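Long-range contact in ribose-phosphate pyrophosphokinase (Mycobacterium smegmatis, PDB 5MP7), which probably makes phosphoribosyl pyrophosphate (PRPP) by moving the pyrophosphoryl group of ATP to the 1-hydroxyl of ribose 5-phosphate, with magnesium as cofactor: residues L271-T284 with R292-L304. Numbering follows the deposited sequence.
Sequences LAECGAREVIVTNT and RFPQLTVLSIAPL
F293 lays its ring against L271 and A272 at the end of helix 267-273 and against V279. Its CZ lies 3.7 Å from CB of L271, and A272 CB also touches the ring. V279 CG2 meets the ring at its edge, while CB of L296 sits over the centre of one face. F293 CG stands between the backbone N and the carbonyl carbon (chi1 57°), which places the ring beside these residues. Q295 bends at chi2, and its NE2 makes a weak hydrogen bond of 3.2 Å to A272 O.

Strands 278-282 and 296-299 form a parallel pair at the edge, within this chain, of the PRTase-like C-terminal domain's sheet. V279 N donates to Q295 O, T297 N to V279 O at 2.9 Å, and V281 N to T297 O. L296 CD1 packs on V279 CG1 and V281 CG2. The other sheet face carries I280 and L299. There T297 OG1 donates to the anti lone pair of E278 OE2, at 2.8 Å. Y162 OH also hydrogen-bonds to OE2, and Y167 OH to OE1, so three hydroxyls hold the carboxylate. Past the strands, N283 OD1 accepts a nearly straight bond (170°) from I301 N at 2.8 Å.

Strand 278-282 pairs with 253-258 on its other side. Helix 156-167 covers the I280 face. Helix 21-31 of the N-terminal domain packs against N283 and I301, where the chain turns into helix 302-314.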
loop_
_atom_site.group_PDB
_atom_site.type_symbol
_atom_site.label_atom_id
_atom_site.label_comp_id
_atom_site.label_asym_id
_atom_site.label_seq_id
_atom_site.Cartn_x
_atom_site.Cartn_y
_atom_site.Cartn_z
ATOM N N LEU A 271 -23.307 -52.251 24.343
ATOM C CA LEU A 271 -23.652 -53.660 24.266
ATOM C C LEU A 271 -22.600 -54.619 24.817
ATOM O O LEU A 271 -22.939 -55.624 25.456
ATOM C CB LEU A 271 -23.962 -54.042 22.847
ATOM C CG LEU A 271 -25.169 -53.306 22.260
ATOM C CD1 LEU A 271 -25.250 -53.607 20.773
ATOM C CD2 LEU A 271 -26.452 -53.726 22.939
ATOM N N ALA A 272 -21.338 -54.288 24.596
ATOM C CA ALA A 272 -20.226 -55.064 25.161
ATOM C C ALA A 272 -20.189 -55.028 26.706
ATOM O O ALA A 272 -19.843 -56.020 27.322
ATOM C CB ALA A 272 -18.898 -54.570 24.596
ATOM N N GLU A 273 -20.583 -53.893 27.300
ATOM C CA GLU A 273 -20.585 -53.671 28.751
ATOM C C GLU A 273 -21.869 -54.085 29.425
ATOM O O GLU A 273 -21.896 -54.256 30.641
ATOM C CB GLU A 273 -20.364 -52.215 29.098
ATOM C CG GLU A 273 -18.920 -51.773 28.888
ATOM C CD GLU A 273 -18.730 -50.272 29.062
ATOM O OE1 GLU A 273 -19.684 -49.563 29.457
ATOM O OE2 GLU A 273 -17.614 -49.785 28.742
ATOM N N CYS A 274 -22.944 -54.256 28.670
ATOM C CA CYS A 274 -24.166 -54.789 29.263
ATOM C C CYS A 274 -23.963 -56.317 29.424
ATOM O O CYS A 274 -23.035 -56.930 28.884
ATOM C CB CYS A 274 -25.407 -54.453 28.418
ATOM S SG CYS A 274 -25.728 -55.569 27.020
ATOM N N GLY A 275 -24.834 -56.955 30.161
ATOM C CA GLY A 275 -24.560 -58.348 30.480
ATOM C C GLY A 275 -24.637 -59.374 29.357
ATOM O O GLY A 275 -24.411 -60.546 29.614
ATOM N N ALA A 276 -25.031 -58.985 28.148
ATOM C CA ALA A 276 -25.483 -59.988 27.192
ATOM C C ALA A 276 -24.380 -60.937 26.793
ATOM O O ALA A 276 -23.272 -60.535 26.535
ATOM C CB ALA A 276 -26.072 -59.330 25.978
ATOM N N ARG A 277 -24.721 -62.204 26.744
ATOM C CA ARG A 277 -23.803 -63.254 26.392
ATOM C C ARG A 277 -23.477 -63.222 24.904
ATOM O O ARG A 277 -22.376 -63.545 24.507
ATOM C CB ARG A 277 -24.432 -64.599 26.737
ATOM C CG ARG A 277 -23.427 -65.691 26.898
ATOM C CD ARG A 277 -24.013 -67.085 26.769
ATOM N NE ARG A 277 -23.172 -67.812 25.798
ATOM C CZ ARG A 277 -22.975 -69.125 25.727
ATOM N NH1 ARG A 277 -23.450 -69.976 26.645
ATOM N NH2 ARG A 277 -22.228 -69.596 24.730
ATOM N N GLU A 278 -24.472 -62.924 24.076
ATOM C CA GLU A 278 -24.280 -62.892 22.633
ATOM C C GLU A 278 -25.169 -61.828 21.974
ATOM O O GLU A 278 -26.264 -61.559 22.461
ATOM C CB GLU A 278 -24.549 -64.258 22.028
ATOM C CG GLU A 278 -23.869 -64.402 20.687
ATOM C CD GLU A 278 -23.922 -65.797 20.086
ATOM O OE1 GLU A 278 -24.399 -66.762 20.751
ATOM O OE2 GLU A 278 -23.415 -65.943 18.946
ATOM N N VAL A 279 -24.664 -61.205 20.909
ATOM C CA VAL A 279 -25.428 -60.285 20.093
ATOM C C VAL A 279 -25.309 -60.777 18.655
ATOM O O VAL A 279 -24.226 -60.904 18.159
ATOM C CB VAL A 279 -24.910 -58.878 20.204
ATOM C CG1 VAL A 279 -25.780 -57.952 19.378
ATOM C CG2 VAL A 279 -24.907 -58.407 21.630
ATOM N N ILE A 280 -26.412 -61.137 18.026
ATOM C CA ILE A 280 -26.414 -61.740 16.716
ATOM C C ILE A 280 -27.105 -60.805 15.743
ATOM O O ILE A 280 -28.230 -60.368 15.990
ATOM C CB ILE A 280 -27.172 -63.043 16.736
ATOM C CG1 ILE A 280 -26.632 -63.919 17.843
ATOM C CG2 ILE A 280 -27.005 -63.787 15.415
ATOM C CD1 ILE A 280 -27.567 -65.019 18.269
ATOM N N VAL A 281 -26.402 -60.462 14.665
ATOM C CA VAL A 281 -26.903 -59.595 13.602
ATOM C C VAL A 281 -26.550 -60.161 12.245
ATOM O O VAL A 281 -25.794 -61.116 12.161
ATOM C CB VAL A 281 -26.369 -58.152 13.655
ATOM C CG1 VAL A 281 -26.749 -57.487 14.942
ATOM C CG2 VAL A 281 -24.883 -58.122 13.492
ATOM N N THR A 282 -27.189 -59.648 11.201
ATOM C CA THR A 282 -26.846 -60.006 9.829
ATOM C C THR A 282 -26.024 -58.897 9.276
ATOM O O THR A 282 -25.874 -57.842 9.894
ATOM C CB THR A 282 -28.071 -60.222 8.897
ATOM O OG1 THR A 282 -28.682 -58.945 8.586
ATOM C CG2 THR A 282 -29.067 -61.129 9.549
ATOM N N ASN A 283 -25.552 -59.094 8.064
ATOM C CA ASN A 283 -24.750 -58.059 7.406
ATOM C C ASN A 283 -25.519 -57.242 6.354
ATOM O O ASN A 283 -24.998 -56.979 5.272
ATOM C CB ASN A 283 -23.453 -58.679 6.834
ATOM C CG ASN A 283 -23.707 -59.575 5.654
ATOM O OD1 ASN A 283 -24.765 -60.186 5.530
ATOM N ND2 ASN A 283 -22.745 -59.669 4.794
ATOM N N THR A 284 -26.766 -56.887 6.640
ATOM C CA THR A 284 -27.528 -56.042 5.726
ATOM C C THR A 284 -26.867 -54.690 5.629
ATOM O O THR A 284 -26.967 -54.048 4.619
ATOM C CB THR A 284 -28.984 -55.834 6.189
ATOM O OG1 THR A 284 -29.016 -55.575 7.589
ATOM C CG2 THR A 284 -29.854 -57.048 5.864
ATOM N N ARG A 292 -17.331 -53.629 15.826
ATOM C CA ARG A 292 -17.140 -54.984 16.336
ATOM C C ARG A 292 -16.770 -55.047 17.826
ATOM O O ARG A 292 -16.244 -54.091 18.409
ATOM C CB ARG A 292 -16.118 -55.753 15.530
ATOM C CG ARG A 292 -16.770 -56.412 14.351
ATOM C CD ARG A 292 -15.815 -57.109 13.409
ATOM N NE ARG A 292 -16.427 -57.258 12.089
ATOM C CZ ARG A 292 -17.389 -58.122 11.772
ATOM N NH1 ARG A 292 -17.820 -59.012 12.677
ATOM N NH2 ARG A 292 -17.885 -58.099 10.525
ATOM N N PHE A 293 -17.176 -56.161 18.437
ATOM C CA PHE A 293 -16.912 -56.474 19.837
ATOM C C PHE A 293 -17.050 -57.983 20.039
ATOM O O PHE A 293 -17.531 -58.692 19.147
ATOM C CB PHE A 293 -17.783 -55.652 20.819
ATOM C CG PHE A 293 -19.271 -55.790 20.630
ATOM C CD1 PHE A 293 -19.919 -55.077 19.629
ATOM C CD2 PHE A 293 -20.033 -56.563 21.481
ATOM C CE1 PHE A 293 -21.291 -55.180 19.440
ATOM C CE2 PHE A 293 -21.408 -56.653 21.324
ATOM C CZ PHE A 293 -22.037 -55.963 20.302
ATOM N N PRO A 294 -16.565 -58.492 21.175
ATOM C CA PRO A 294 -16.399 -59.953 21.262
ATOM C C PRO A 294 -17.700 -60.785 21.232
ATOM O O PRO A 294 -17.733 -61.851 20.608
ATOM C CB PRO A 294 -15.665 -60.120 22.593
ATOM C CG PRO A 294 -14.874 -58.857 22.720
ATOM C CD PRO A 294 -15.837 -57.810 22.271
ATOM N N GLN A 295 -18.759 -60.276 21.854
ATOM C CA GLN A 295 -20.046 -60.969 21.881
ATOM C C GLN A 295 -20.793 -60.935 20.543
ATOM O O GLN A 295 -21.749 -61.677 20.374
ATOM C CB GLN A 295 -20.960 -60.355 22.925
ATOM C CG GLN A 295 -20.459 -60.498 24.351
ATOM C CD GLN A 295 -19.480 -59.387 24.738
ATOM O OE1 GLN A 295 -18.709 -58.902 23.917
ATOM N NE2 GLN A 295 -19.515 -58.964 25.992
ATOM N N LEU A 296 -20.354 -60.091 19.611
ATOM C CA LEU A 296 -20.976 -59.925 18.318
ATOM C C LEU A 296 -20.729 -61.049 17.323
ATOM O O LEU A 296 -19.618 -61.408 17.047
ATOM C CB LEU A 296 -20.516 -58.607 17.686
ATOM C CG LEU A 296 -21.341 -58.225 16.469
ATOM C CD1 LEU A 296 -22.790 -57.926 16.823
ATOM C CD2 LEU A 296 -20.710 -57.007 15.815
ATOM N N THR A 297 -21.798 -61.563 16.768
ATOM C CA THR A 297 -21.762 -62.571 15.719
ATOM C C THR A 297 -22.513 -62.047 14.516
ATOM O O THR A 297 -23.591 -61.506 14.665
ATOM C CB THR A 297 -22.469 -63.827 16.187
ATOM O OG1 THR A 297 -21.779 -64.313 17.353
ATOM C CG2 THR A 297 -22.504 -64.885 15.095
ATOM N N VAL A 298 -21.916 -62.156 13.335
ATOM C CA VAL A 298 -22.518 -61.647 12.109
ATOM C C VAL A 298 -22.788 -62.777 11.178
ATOM O O VAL A 298 -21.875 -63.522 10.839
ATOM C CB VAL A 298 -21.618 -60.612 11.414
ATOM C CG1 VAL A 298 -22.287 -60.063 10.179
ATOM C CG2 VAL A 298 -21.344 -59.460 12.379
ATOM N N LEU A 299 -24.041 -62.919 10.770
ATOM C CA LEU A 299 -24.399 -63.972 9.806
ATOM C C LEU A 299 -24.617 -63.326 8.471
ATOM O O LEU A 299 -25.031 -62.170 8.414
ATOM C CB LEU A 299 -25.644 -64.705 10.234
ATOM C CG LEU A 299 -25.612 -65.258 11.662
ATOM C CD1 LEU A 299 -27.003 -65.765 12.011
ATOM C CD2 LEU A 299 -24.576 -66.381 11.848
ATOM N N SER A 300 -24.306 -64.032 7.395
ATOM C CA SER A 300 -24.420 -63.451 6.087
ATOM C C SER A 300 -25.852 -63.520 5.567
ATOM O O SER A 300 -26.456 -64.564 5.624
ATOM C CB SER A 300 -23.515 -64.166 5.081
ATOM O OG SER A 300 -23.475 -63.400 3.864
ATOM N N ILE A 301 -26.338 -62.416 5.025
ATOM C CA ILE A 301 -27.602 -62.380 4.307
ATOM C C ILE A 301 -27.437 -62.706 2.800
ATOM O O ILE A 301 -28.416 -62.752 2.077
ATOM C CB ILE A 301 -28.281 -60.994 4.503
ATOM C CG1 ILE A 301 -29.787 -61.136 4.427
ATOM C CG2 ILE A 301 -27.786 -59.923 3.534
ATOM C CD1 ILE A 301 -30.378 -61.563 5.754
ATOM N N ALA A 302 -26.214 -62.913 2.334
ATOM C CA ALA A 302 -25.960 -63.069 0.930
ATOM C C ALA A 302 -26.674 -64.237 0.291
ATOM O O ALA A 302 -27.199 -64.077 -0.822
ATOM C CB ALA A 302 -24.477 -63.138 0.643
ATOM N N PRO A 303 -26.660 -65.423 0.925
ATOM C CA PRO A 303 -27.324 -66.567 0.255
ATOM C C PRO A 303 -28.824 -66.323 0.032
ATOM O O PRO A 303 -29.360 -66.690 -1.011
ATOM C CB PRO A 303 -27.100 -67.714 1.212
ATOM C CG PRO A 303 -25.848 -67.337 1.977
ATOM C CD PRO A 303 -25.960 -65.849 2.155
ATOM N N LEU A 304 -29.473 -65.671 1.000
ATOM C CA LEU A 304 -30.879 -65.289 0.899
ATOM C C LEU A 304 -31.116 -64.278 -0.256
ATOM O O LEU A 304 -32.053 -64.437 -1.042
ATOM C CB LEU A 304 -31.356 -64.715 2.232
ATOM C CG LEU A 304 -32.826 -64.324 2.380
ATOM C CD1 LEU A 304 -33.757 -65.541 2.218
ATOM C CD2 LEU A 304 -33.051 -63.647 3.742
#